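Cryptic loci regulator 2 (Schizosaccharomyces pombe 972h-, PDB 5IKJ) promotes transcriptional silencing of heterochromatin at the mating-type region and centromere, acting upstream of histone deacetylases and supporting the Snf2/Hdac-containing repressor complex SHREC. Local coordinates at residues K408-Y413 with W432-K437. Numbering follows the deposited sequence.
Sequences KTSFMY and WTQIDK
The carbonyl oxygen of Trp432 gathers two backbone amides: a bond from Ser410 N, whose modelled separation of 2.5 Å from Trp432 O is shorter than such bonds usually are and so doubtful in its exact length, and a long, weak one from Phe411 N. Thr409 adds a CA-H...O contact to the same oxygen. Two consecutive residues, Ser410 and Phe411, thus face a single residue, the signature of a classic beta bulge in an antiparallel pairing. The return bond, Trp432 N to Phe411 O at 3.0 Å, completes the hydrogen-bonded pair. Beyond the bulge, side chains take over from the backbone. Lying beside its own backbone N (chi1 -57°), Ser410 OG accepts the backbone N-H of Gln434 (N to OG 3.0 Å), while Thr433 OG1 donates to Lys408 O at 2.7 Å, tilted 18° from the carbonyl plane. Phe411 and Trp432 send their rings to one face of the sheet. The planes lie near parallel, at 16°, but are slid apart with little overlap; Phe411 CE1 instead reaches the base of the indole, 3.5 Å from Trp432 CB. Farther along the pyrrole ring, on the same side of the indole as Phe411, Tyr413 CB comes within 3.6 Å of Trp432 NE1, whose hydrogen-bond partner is Ser430 OG. The contact joins the open end of the hairpin formed by strands 411-419 and 425-436, in the SH3-clan region of Clr2. Strand 394-397 flanks the first strand, strand 472-476 pairs with the second, and Trp495 meets the Phe411 ring and hydrogen-bonds Gln434 OE1.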
ATOM      1  N   LYS A 408     -30.128   5.005   8.011  1.00 65.73           N
ATOM      2  CA  LYS A 408     -29.890   3.631   7.583  1.00 61.83           C
ATOM      3  C   LYS A 408     -28.427   3.375   7.234  1.00 67.50           C
ATOM      4  O   LYS A 408     -28.112   2.308   6.694  1.00 66.19           O
ATOM      5  CB  LYS A 408     -30.761   3.289   6.369  1.00 59.36           C
ATOM      6  CG  LYS A 408     -32.259   3.297   6.624  1.00 84.90           C
ATOM      7  CD  LYS A 408     -33.008   2.760   5.410  1.00 87.99           C
ATOM      8  CE  LYS A 408     -34.274   3.550   5.122  1.00 99.80           C
ATOM      9  NZ  LYS A 408     -35.270   3.459   6.224  1.00 97.45           N
ATOM     10  N   THR A 409     -27.535   4.321   7.522  1.00 62.09           N
ATOM     11  CA  THR A 409     -26.135   4.188   7.140  1.00 69.45           C
ATOM     12  C   THR A 409     -25.498   3.024   7.889  1.00 64.24           C
ATOM     13  O   THR A 409     -25.460   3.015   9.124  1.00 62.38           O
ATOM     14  CB  THR A 409     -25.382   5.486   7.431  1.00 67.04           C
ATOM     15  OG1 THR A 409     -25.939   6.551   6.653  1.00 69.82           O
ATOM     16  CG2 THR A 409     -23.902   5.343   7.093  1.00 57.50           C
ATOM     17  N   SER A 410     -24.993   2.047   7.139  1.00 63.43           N
ATOM     18  CA  SER A 410     -24.270   0.924   7.725  1.00 58.57           C
ATOM     19  C   SER A 410     -22.773   1.195   7.814  1.00 61.32           C
ATOM     20  O   SER A 410     -22.134   0.813   8.799  1.00 59.00           O
ATOM     21  CB  SER A 410     -24.518  -0.345   6.907  1.00 58.18           C
ATOM     22  OG  SER A 410     -25.903  -0.632   6.816  1.00 65.35           O
ATOM     23  N   PHE A 411     -22.204   1.850   6.803  1.00 53.83           N
ATOM     24  CA  PHE A 411     -20.778   2.146   6.799  1.00 55.31           C
ATOM     25  C   PHE A 411     -20.510   3.318   5.867  1.00 56.08           C
ATOM     26  O   PHE A 411     -21.314   3.633   4.984  1.00 50.72           O
ATOM     27  CB  PHE A 411     -19.953   0.928   6.370  1.00 49.65           C
ATOM     28  CG  PHE A 411     -20.336   0.377   5.023  1.00 47.87           C
ATOM     29  CD1 PHE A 411     -19.902   0.988   3.857  1.00 48.20           C
ATOM     30  CD2 PHE A 411     -21.119  -0.759   4.924  1.00 52.05           C
ATOM     31  CE1 PHE A 411     -20.250   0.480   2.620  1.00 45.05           C
ATOM     32  CE2 PHE A 411     -21.469  -1.271   3.688  1.00 53.31           C
ATOM     33  CZ  PHE A 411     -21.034  -0.651   2.536  1.00 49.94           C
ATOM     34  N   MET A 412     -19.364   3.958   6.079  1.00 54.09           N
ATOM     35  CA  MET A 412     -18.827   4.944   5.151  1.00 40.35           C
ATOM     36  C   MET A 412     -17.778   4.276   4.274  1.00 46.48           C
ATOM     37  O   MET A 412     -16.909   3.555   4.777  1.00 52.64           O
ATOM     38  CB  MET A 412     -18.205   6.132   5.889  1.00 42.20           C
ATOM     39  CG  MET A 412     -17.337   7.035   4.998  1.00 39.72           C
ATOM     40  SD  MET A 412     -16.504   8.365   5.878  1.00 50.52           S
ATOM     41  CE  MET A 412     -17.872   9.473   6.210  1.00 44.26           C
ATOM     42  N   TYR A 413     -17.863   4.518   2.970  1.00 48.49           N
ATOM     43  CA  TYR A 413     -16.824   4.113   2.024  1.00 43.79           C
ATOM     44  C   TYR A 413     -15.842   5.275   1.920  1.00 48.37           C
ATOM     45  O   TYR A 413     -16.119   6.283   1.266  1.00 50.34           O
ATOM     46  CB  TYR A 413     -17.447   3.750   0.681  1.00 43.25           C
ATOM     47  CG  TYR A 413     -16.473   3.397  -0.420  1.00 43.92           C
ATOM     48  CD1 TYR A 413     -15.189   2.945  -0.138  1.00 46.83           C
ATOM     49  CD2 TYR A 413     -16.844   3.520  -1.752  1.00 44.16           C
ATOM     50  CE1 TYR A 413     -14.306   2.625  -1.155  1.00 43.72           C
ATOM     51  CE2 TYR A 413     -15.971   3.206  -2.773  1.00 42.54           C
ATOM     52  CZ  TYR A 413     -14.703   2.758  -2.471  1.00 49.94           C
ATOM     53  OH  TYR A 413     -13.834   2.444  -3.493  1.00 43.15           O
ATOM     54  N   TRP A 432     -23.475   4.291   2.971  1.00 56.32           N
ATOM     55  CA  TRP A 432     -24.191   3.162   2.399  1.00 52.75           C
ATOM     56  C   TRP A 432     -25.025   2.468   3.466  1.00 56.34           C
ATOM     57  O   TRP A 432     -24.806   2.634   4.668  1.00 66.32           O
ATOM     58  CB  TRP A 432     -23.231   2.135   1.784  1.00 51.47           C
ATOM     59  CG  TRP A 432     -22.387   2.665   0.673  1.00 49.76           C
ATOM     60  CD1 TRP A 432     -21.411   3.614   0.761  1.00 49.19           C
ATOM     61  CD2 TRP A 432     -22.431   2.260  -0.699  1.00 50.26           C
ATOM     62  NE1 TRP A 432     -20.850   3.831  -0.475  1.00 44.96           N
ATOM     63  CE2 TRP A 432     -21.459   3.012  -1.388  1.00 45.33           C
ATOM     64  CE3 TRP A 432     -23.200   1.339  -1.413  1.00 54.93           C
ATOM     65  CZ2 TRP A 432     -21.238   2.871  -2.755  1.00 55.53           C
ATOM     66  CZ3 TRP A 432     -22.980   1.200  -2.769  1.00 60.45           C
ATOM     67  CH2 TRP A 432     -22.007   1.961  -3.426  1.00 60.03           C
ATOM     68  N   THR A 433     -25.987   1.679   2.997  1.00 56.86           N
ATOM     69  CA  THR A 433     -26.719   0.738   3.829  1.00 65.43           C
ATOM     70  C   THR A 433     -26.570  -0.654   3.230  1.00 61.71           C
ATOM     71  O   THR A 433     -26.383  -0.808   2.019  1.00 60.70           O
ATOM     72  CB  THR A 433     -28.207   1.108   3.937  1.00 62.30           C
ATOM     73  OG1 THR A 433     -28.826   0.316   4.958  1.00 70.96           O
ATOM     74  CG2 THR A 433     -28.933   0.879   2.614  1.00 63.38           C
ATOM     75  N   GLN A 434     -26.649  -1.669   4.085  1.00 63.78           N
ATOM     76  CA  GLN A 434     -26.547  -3.057   3.657  1.00 69.52           C
ATOM     77  C   GLN A 434     -27.834  -3.790   4.004  1.00 58.43           C
ATOM     78  O   GLN A 434     -28.429  -3.556   5.061  1.00 64.86           O
ATOM     79  CB  GLN A 434     -25.348  -3.757   4.308  1.00 69.24           C
ATOM     80  CG  GLN A 434     -25.467  -3.946   5.812  1.00 68.66           C
ATOM     81  CD  GLN A 434     -24.181  -4.449   6.441  1.00 75.02           C
ATOM     82  OE1 GLN A 434     -23.756  -3.958   7.486  1.00 78.19           O
ATOM     83  NE2 GLN A 434     -23.558  -5.440   5.810  1.00 68.28           N
ATOM     84  N   ILE A 435     -28.259  -4.675   3.106  1.00 66.65           N
ATOM     85  CA  ILE A 435     -29.498  -5.428   3.263  1.00 72.61           C
ATOM     86  C   ILE A 435     -29.171  -6.908   3.128  1.00 75.13           C
ATOM     87  O   ILE A 435     -28.657  -7.340   2.089  1.00 76.98           O
ATOM     88  CB  ILE A 435     -30.559  -5.017   2.227  1.00 80.29           C
ATOM     89  CG1 ILE A 435     -30.817  -3.510   2.293  1.00 80.83           C
ATOM     90  CG2 ILE A 435     -31.854  -5.787   2.450  1.00 80.35           C
ATOM     91  CD1 ILE A 435     -29.985  -2.700   1.319  1.00 73.76           C
ATOM     92  N   ASP A 436     -29.470  -7.679   4.170  1.00 88.09           N
ATOM     93  CA  ASP A 436     -29.323  -9.131   4.132  1.00 91.41           C
ATOM     94  C   ASP A 436     -30.658  -9.729   3.707  1.00 91.97           C
ATOM     95  O   ASP A 436     -31.644  -9.655   4.448  1.00 92.16           O
ATOM     96  CB  ASP A 436     -28.887  -9.670   5.492  1.00 96.71           C
ATOM     97  CG  ASP A 436     -28.355 -11.088   5.411  1.00 94.87           C
ATOM     98  OD1 ASP A 436     -28.558 -11.742   4.366  1.00 90.19           O
ATOM     99  OD2 ASP A 436     -27.736 -11.551   6.392  1.00 87.48           O
ATOM    100  N   LYS A 437     -30.691 -10.326   2.513  1.00 95.76           N
ATOM    101  CA  LYS A 437     -31.952 -10.826   1.974  1.00101.62           C
ATOM    102  C   LYS A 437     -32.512 -11.955   2.829  1.00113.84           C
ATOM    103  O   LYS A 437     -33.735 -12.093   2.951  1.00114.69           O
ATOM    104  CB  LYS A 437     -31.760 -11.304   0.534  1.00 90.80           C
ATOM    105  CG  LYS A 437     -30.870 -10.410  -0.315  1.00 89.95           C
ATOM    106  CD  LYS A 437     -30.921 -10.826  -1.776  1.00 84.69           C
ATOM    107  CE  LYS A 437     -29.640 -10.473  -2.518  1.00 90.82           C
ATOM    108  NZ  LYS A 437     -29.319 -11.497  -3.547  1.00 91.68           N
TER